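Local coordinates for protein formiminotetrahydrofolate cyclodeaminase (Thermotoga maritima, PDB 1O5H) that probably catalyses the cyclising deamination of 5-formiminotetrahydrofolate, which releases ammonia and yields 5,10-methenyltetrahydrofolate, at residues 72-77 against 132-137; 148-153 against 204-209. All coordinates share one frame; numbering follows the deposited sequence.

Following the chain from its N terminus, interaction 1 comes first: helix 68-100 runs out, the chain turns, and helix 107-141 returns, so that residues 132-137 meet 72-77 and close an almost wholly helical loop of 54 residues. Interaction 2 opens only after this, when helix 147-172 leaves and helix 178-206 comes back to set 204-209 against 148-153, across 50 intervening residues. The two loops are in series, neither nested nor crossing. Their centres lie about 15 Å apart, and Leu135 of 132-137 packs on Thr150 and Ala153 of 148-153. Together they join the last four long helices of this all-helical subunit.

Interaction 1: residues 72-77 against 132-137; sequences ERIVEA and AHELEK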
loop_
_atom_site.group_PDB
_atom_site.type_symbol
_atom_site.label_atom_id
_atom_site.label_comp_id
_atom_site.label_asym_id
_atom_site.label_seq_id
_atom_site.Cartn_x
_atom_site.Cartn_y
_atom_site.Cartn_z
ATOM N N GLU A 72 -4.457 -3.380 24.206
ATOM C CA GLU A 72 -5.886 -3.141 24.017
ATOM C C GLU A 72 -6.156 -1.716 23.568
ATOM O O GLU A 72 -7.087 -1.464 22.808
ATOM C CB GLU A 72 -6.663 -3.455 25.274
ATOM C CG GLU A 72 -6.998 -4.931 25.376
ATOM C CD GLU A 72 -7.021 -5.446 26.816
ATOM O OE1 GLU A 72 -6.450 -4.781 27.712
ATOM O OE2 GLU A 72 -7.600 -6.530 27.059
ATOM N N ARG A 73 -5.312 -0.800 24.033
ATOM C CA ARG A 73 -5.381 0.599 23.661
ATOM C C ARG A 73 -5.144 0.775 22.158
ATOM O O ARG A 73 -5.812 1.591 21.511
ATOM C CB ARG A 73 -4.356 1.397 24.478
ATOM C CG ARG A 73 -4.589 2.910 24.503
ATOM C CD ARG A 73 -3.344 3.745 24.852
ATOM N NE ARG A 73 -2.244 3.485 23.918
ATOM C CZ ARG A 73 -2.130 4.030 22.702
ATOM N NH1 ARG A 73 -3.045 4.896 22.259
ATOM N NH2 ARG A 73 -1.094 3.712 21.924
ATOM N N ILE A 74 -4.205 0.007 21.611
ATOM C CA ILE A 74 -3.859 0.097 20.204
ATOM C C ILE A 74 -4.963 -0.508 19.355
ATOM O O ILE A 74 -5.425 0.102 18.388
ATOM C CB ILE A 74 -2.515 -0.606 19.920
ATOM C CG1 ILE A 74 -1.379 0.153 20.592
ATOM C CG2 ILE A 74 -2.254 -0.678 18.421
ATOM C CD1 ILE A 74 -0.088 -0.583 20.617
ATOM N N VAL A 75 -5.374 -1.716 19.712
ATOM C CA VAL A 75 -6.503 -2.337 19.047
ATOM C C VAL A 75 -7.645 -1.326 18.848
ATOM O O VAL A 75 -8.131 -1.127 17.732
ATOM C CB VAL A 75 -6.988 -3.539 19.830
ATOM C CG1 VAL A 75 -8.320 -4.033 19.288
ATOM C CG2 VAL A 75 -5.940 -4.623 19.757
ATOM N N GLU A 76 -8.036 -0.668 19.928
ATOM C CA GLU A 76 -9.107 0.324 19.894
ATOM C C GLU A 76 -8.772 1.488 18.963
ATOM O O GLU A 76 -9.630 1.919 18.195
ATOM C CB GLU A 76 -9.455 0.796 21.322
ATOM C CG GLU A 76 -10.127 2.163 21.430
ATOM C CD GLU A 76 -11.621 2.138 21.165
ATOM O OE1 GLU A 76 -12.397 2.151 22.156
ATOM O OE2 GLU A 76 -12.014 2.115 19.972
ATOM N N ALA A 77 -7.533 1.974 19.015
ATOM C CA ALA A 77 -7.097 3.068 18.132
ATOM C C ALA A 77 -7.073 2.675 16.648
ATOM O O ALA A 77 -7.430 3.469 15.770
ATOM C CB ALA A 77 -5.740 3.613 18.559
ATOM N N ALA A 132 2.136 5.356 12.484
ATOM C CA ALA A 132 3.578 5.200 12.613
ATOM C C ALA A 132 3.963 5.080 14.069
ATOM O O ALA A 132 4.669 4.176 14.426
ATOM C CB ALA A 132 4.298 6.350 11.969
ATOM N N HIS A 133 3.477 5.979 14.914
ATOM C CA HIS A 133 3.806 5.947 16.340
ATOM C C HIS A 133 3.414 4.628 16.985
ATOM O O HIS A 133 4.126 4.133 17.869
ATOM C CB HIS A 133 3.200 7.127 17.123
ATOM C CG HIS A 133 4.012 8.390 17.045
ATOM N ND1 HIS A 133 5.235 8.534 17.670
ATOM C CD2 HIS A 133 3.777 9.568 16.414
ATOM C CE1 HIS A 133 5.719 9.742 17.424
ATOM N NE2 HIS A 133 4.854 10.389 16.664
ATOM N N GLU A 134 2.310 4.034 16.546
ATOM C CA GLU A 134 1.904 2.762 17.109
ATOM C C GLU A 134 2.800 1.635 16.629
ATOM O O GLU A 134 3.112 0.699 17.388
ATOM C CB GLU A 134 0.451 2.443 16.792
ATOM C CG GLU A 134 -0.566 3.500 17.229
ATOM C CD GLU A 134 -0.703 3.671 18.733
ATOM O OE1 GLU A 134 0.277 3.497 19.482
ATOM O OE2 GLU A 134 -1.812 4.014 19.177
ATOM N N LEU A 135 3.222 1.728 15.369
ATOM C CA LEU A 135 4.106 0.728 14.801
ATOM C C LEU A 135 5.400 0.811 15.532
ATOM O O LEU A 135 6.011 -0.211 15.788
ATOM C CB LEU A 135 4.304 0.921 13.303
ATOM C CG LEU A 135 3.074 0.555 12.464
ATOM C CD1 LEU A 135 3.312 0.680 10.998
ATOM C CD2 LEU A 135 2.637 -0.858 12.762
ATOM N N GLU A 136 5.812 2.005 15.944
ATOM C CA GLU A 136 7.025 2.055 16.760
ATOM C C GLU A 136 6.834 1.322 18.105
ATOM O O GLU A 136 7.702 0.545 18.541
ATOM C CB GLU A 136 7.520 3.469 16.976
ATOM C CG GLU A 136 8.909 3.470 17.557
ATOM C CD GLU A 136 9.474 4.851 17.763
ATOM O OE1 GLU A 136 9.010 5.826 17.129
ATOM O OE2 GLU A 136 10.422 4.948 18.567
ATOM N N LYS A 137 5.696 1.543 18.754
ATOM C CA LYS A 137 5.419 0.827 19.991
ATOM C C LYS A 137 5.354 -0.664 19.722
ATOM O O LYS A 137 5.936 -1.446 20.465
ATOM C CB LYS A 137 4.158 1.350 20.680
ATOM C CG LYS A 137 4.418 2.657 21.431
ATOM C CD LYS A 137 3.150 3.437 21.777
ATOM C CE LYS A 137 3.519 4.792 22.356
ATOM N NZ LYS A 137 2.453 5.339 23.232
#
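Near Ile74 and Glu134 the segments 72-77 and 132-137 run roughly antiparallel, their axes 11.4 Å apart at an angle of 152°. Across this gap the main grip is a salt bridge between Arg73 and Glu134. A single guanidinium nitrogen does the work: Arg73 NH2 donates to Glu134 OE2 at 2.9 Å, on the oxygen's syn lone pair, and more weakly to Glu134 OE1 at 2.8 Å, which lies in plane at the guanidinium edge. Both bonds start from NH2, so the contact is forked, not a paired two-nitrogen bridge, and the planes are turned 34° against each other. A bend at chi2 (-67°) turns the Glu134 carboxylate toward Arg73. Beside the carboxylate, Ile74 CG1 lies 3.9 Å from Glu134 OE1, and Ala77 CB lies 4.0 Å from Glu134 OE2, giving the buried acid an apolar flank. Lys137 NZ stands 4.1 Å from Arg73 NH2; both cations also turn to Glu70, which makes a salt bridge with Arg73 and a long, weak ion pair with Lys137, and Glu70 and Glu134 together probably offset the like charges. A leucine in place of Glu134 would probably leave Arg73 without its mate across the helices and set the guanidinium freer to turn. Elsewhere, Val75 packs on helix 36-56, Leu135 reaches helices 36-56 and 147-172, and His133 and Glu136 touch helix 178-206, which places this helix pair within the all-helical bundle of the subunit.

Interaction 2: residues 148-153 against 204-209; sequences SDTLNA and KMLEGI
Leu206, on helix 178-206, and Ile209, in a 3-10 segment, carry the apolar packing of 204-209 against 148-153. Leu206 meets two residues one after the other. Its CB sits 4.0 Å from Leu151 CG, the two leucines lying alongside and running opposite ways, while its CD1 reaches Thr150 CB at 3.8 Å and also touches the Thr150 methyl CG2, the leucine side chain roughly perpendicular to that of the threonine. Ile209 comes in with CG1 tucked between the two backbone arms (chi1 71°), which carries CD1 to the start of the opposing segment. There Ile209 CD1 lies near the backbone and CB of Ser148, the latter at 4.0 Å, and 4.2 Å from Leu151 CD1.

The hydrogen bonds here lie within one segment or lead outside the pair. Ile209 N bonds to Leu206 O at 3.1 Å, holding the turn that presents both apolar residues, and Gly208 O accepts a hydrogen bond from Ser212 OG. Beyond the pair, Asp149 and Asn152 hydrogen-bond to Gly36 and Asn167 of the second subunit, and Leu151 packs on Val166 of that second subunit. The contact thus depends on shape and hydrophobic burial between helix 147-172 and the end of helix 178-206 with the 3-10 residues after it, while Asp149 and Asn152 spend polar groups on the second subunit.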
loop_
_atom_site.group_PDB
_atom_site.type_symbol
_atom_site.label_atom_id
_atom_site.label_comp_id
_atom_site.label_asym_id
_atom_site.label_seq_id
_atom_site.Cartn_x
_atom_site.Cartn_y
_atom_site.Cartn_z
ATOM N N SER A 148 7.439 -9.316 11.229
ATOM C CA SER A 148 7.206 -9.193 9.797
ATOM C C SER A 148 5.956 -8.346 9.532
ATOM O O SER A 148 5.984 -7.398 8.745
ATOM C CB SER A 148 7.077 -10.566 9.152
ATOM O OG SER A 148 5.732 -10.978 9.141
ATOM N N ASP A 149 4.861 -8.655 10.219
ATOM C CA ASP A 149 3.630 -7.915 9.978
ATOM C C ASP A 149 3.731 -6.457 10.380
ATOM O O ASP A 149 3.183 -5.591 9.723
ATOM C CB ASP A 149 2.458 -8.581 10.650
ATOM C CG ASP A 149 2.117 -9.887 10.021
ATOM O OD1 ASP A 149 2.161 -9.966 8.774
ATOM O OD2 ASP A 149 1.791 -10.894 10.686
ATOM N N THR A 150 4.443 -6.179 11.449
ATOM C CA THR A 150 4.710 -4.801 11.805
ATOM C C THR A 150 5.490 -4.090 10.713
ATOM O O THR A 150 5.136 -2.972 10.328
ATOM C CB THR A 150 5.501 -4.768 13.084
ATOM O OG1 THR A 150 4.713 -5.386 14.114
ATOM C CG2 THR A 150 5.706 -3.324 13.545
ATOM N N LEU A 151 6.551 -4.735 10.225
ATOM C CA LEU A 151 7.410 -4.147 9.214
ATOM C C LEU A 151 6.578 -3.879 7.991
ATOM O O LEU A 151 6.624 -2.802 7.422
ATOM C CB LEU A 151 8.538 -5.092 8.852
ATOM C CG LEU A 151 9.949 -4.527 8.939
ATOM C CD1 LEU A 151 10.867 -5.491 8.291
ATOM C CD2 LEU A 151 10.097 -3.122 8.309
ATOM N N ASN A 152 5.780 -4.860 7.610
ATOM C CA ASN A 152 4.951 -4.724 6.455
ATOM C C ASN A 152 4.109 -3.506 6.632
ATOM O O ASN A 152 3.964 -2.705 5.699
ATOM C CB ASN A 152 4.073 -5.958 6.297
ATOM C CG ASN A 152 4.841 -7.143 5.789
ATOM O OD1 ASN A 152 6.046 -7.049 5.487
ATOM N ND2 ASN A 152 4.154 -8.259 5.653
ATOM N N ALA A 153 3.562 -3.343 7.833
ATOM C CA ALA A 153 2.682 -2.216 8.065
ATOM C C ALA A 153 3.463 -0.910 8.010
ATOM O O ALA A 153 2.957 0.091 7.508
ATOM C CB ALA A 153 1.946 -2.357 9.335
ATOM N N LYS A 204 14.958 0.057 11.524
ATOM C CA LYS A 204 16.239 -0.224 12.149
ATOM C C LYS A 204 16.055 -1.314 13.205
ATOM O O LYS A 204 16.728 -2.326 13.154
ATOM C CB LYS A 204 16.833 1.068 12.732
ATOM C CG LYS A 204 18.327 1.034 13.080
HETATM N N MSE A 205 15.115 -1.119 14.127
HETATM C CA MSE A 205 14.726 -2.131 15.105
HETATM C C MSE A 205 14.364 -3.507 14.520
HETATM O O MSE A 205 14.734 -4.524 15.055
HETATM C CB MSE A 205 13.544 -1.607 15.884
HETATM C CG MSE A 205 13.577 -1.848 17.378
HETATM SE SE MSE A 205 12.100 -0.785 18.065
HETATM C CE MSE A 205 12.666 1.114 17.413
ATOM N N LEU A 206 13.669 -3.547 13.399
ATOM C CA LEU A 206 13.162 -4.812 12.922
ATOM C C LEU A 206 13.897 -5.433 11.745
ATOM O O LEU A 206 13.565 -6.542 11.344
ATOM C CB LEU A 206 11.685 -4.669 12.567
ATOM C CG LEU A 206 10.723 -4.399 13.713
ATOM C CD1 LEU A 206 9.321 -4.701 13.273
ATOM C CD2 LEU A 206 11.102 -5.254 14.889
ATOM N N GLU A 207 14.889 -4.762 11.173
ATOM C CA GLU A 207 15.474 -5.289 9.919
ATOM C C GLU A 207 16.004 -6.734 10.068
ATOM O O GLU A 207 15.965 -7.529 9.122
ATOM C CB GLU A 207 16.547 -4.347 9.318
ATOM C CG GLU A 207 17.824 -4.212 10.159
ATOM C CD GLU A 207 19.124 -4.271 9.347
ATOM O OE1 GLU A 207 19.125 -4.817 8.217
ATOM O OE2 GLU A 207 20.169 -3.786 9.855
ATOM N N GLY A 208 16.470 -7.074 11.262
ATOM C CA GLY A 208 17.110 -8.360 11.484
ATOM C C GLY A 208 16.216 -9.586 11.388
ATOM O O GLY A 208 16.690 -10.723 11.316
ATOM N N ILE A 209 14.915 -9.384 11.390
ATOM C CA ILE A 209 14.044 -10.538 11.436
ATOM C C ILE A 209 14.117 -11.268 10.125
ATOM O O ILE A 209 13.677 -12.398 9.997
ATOM C CB ILE A 209 12.613 -10.112 11.679
ATOM C CG1 ILE A 209 12.070 -9.417 10.424
ATOM C CG2 ILE A 209 12.557 -9.224 12.910
ATOM C CD1 ILE A 209 10.581 -9.148 10.413
#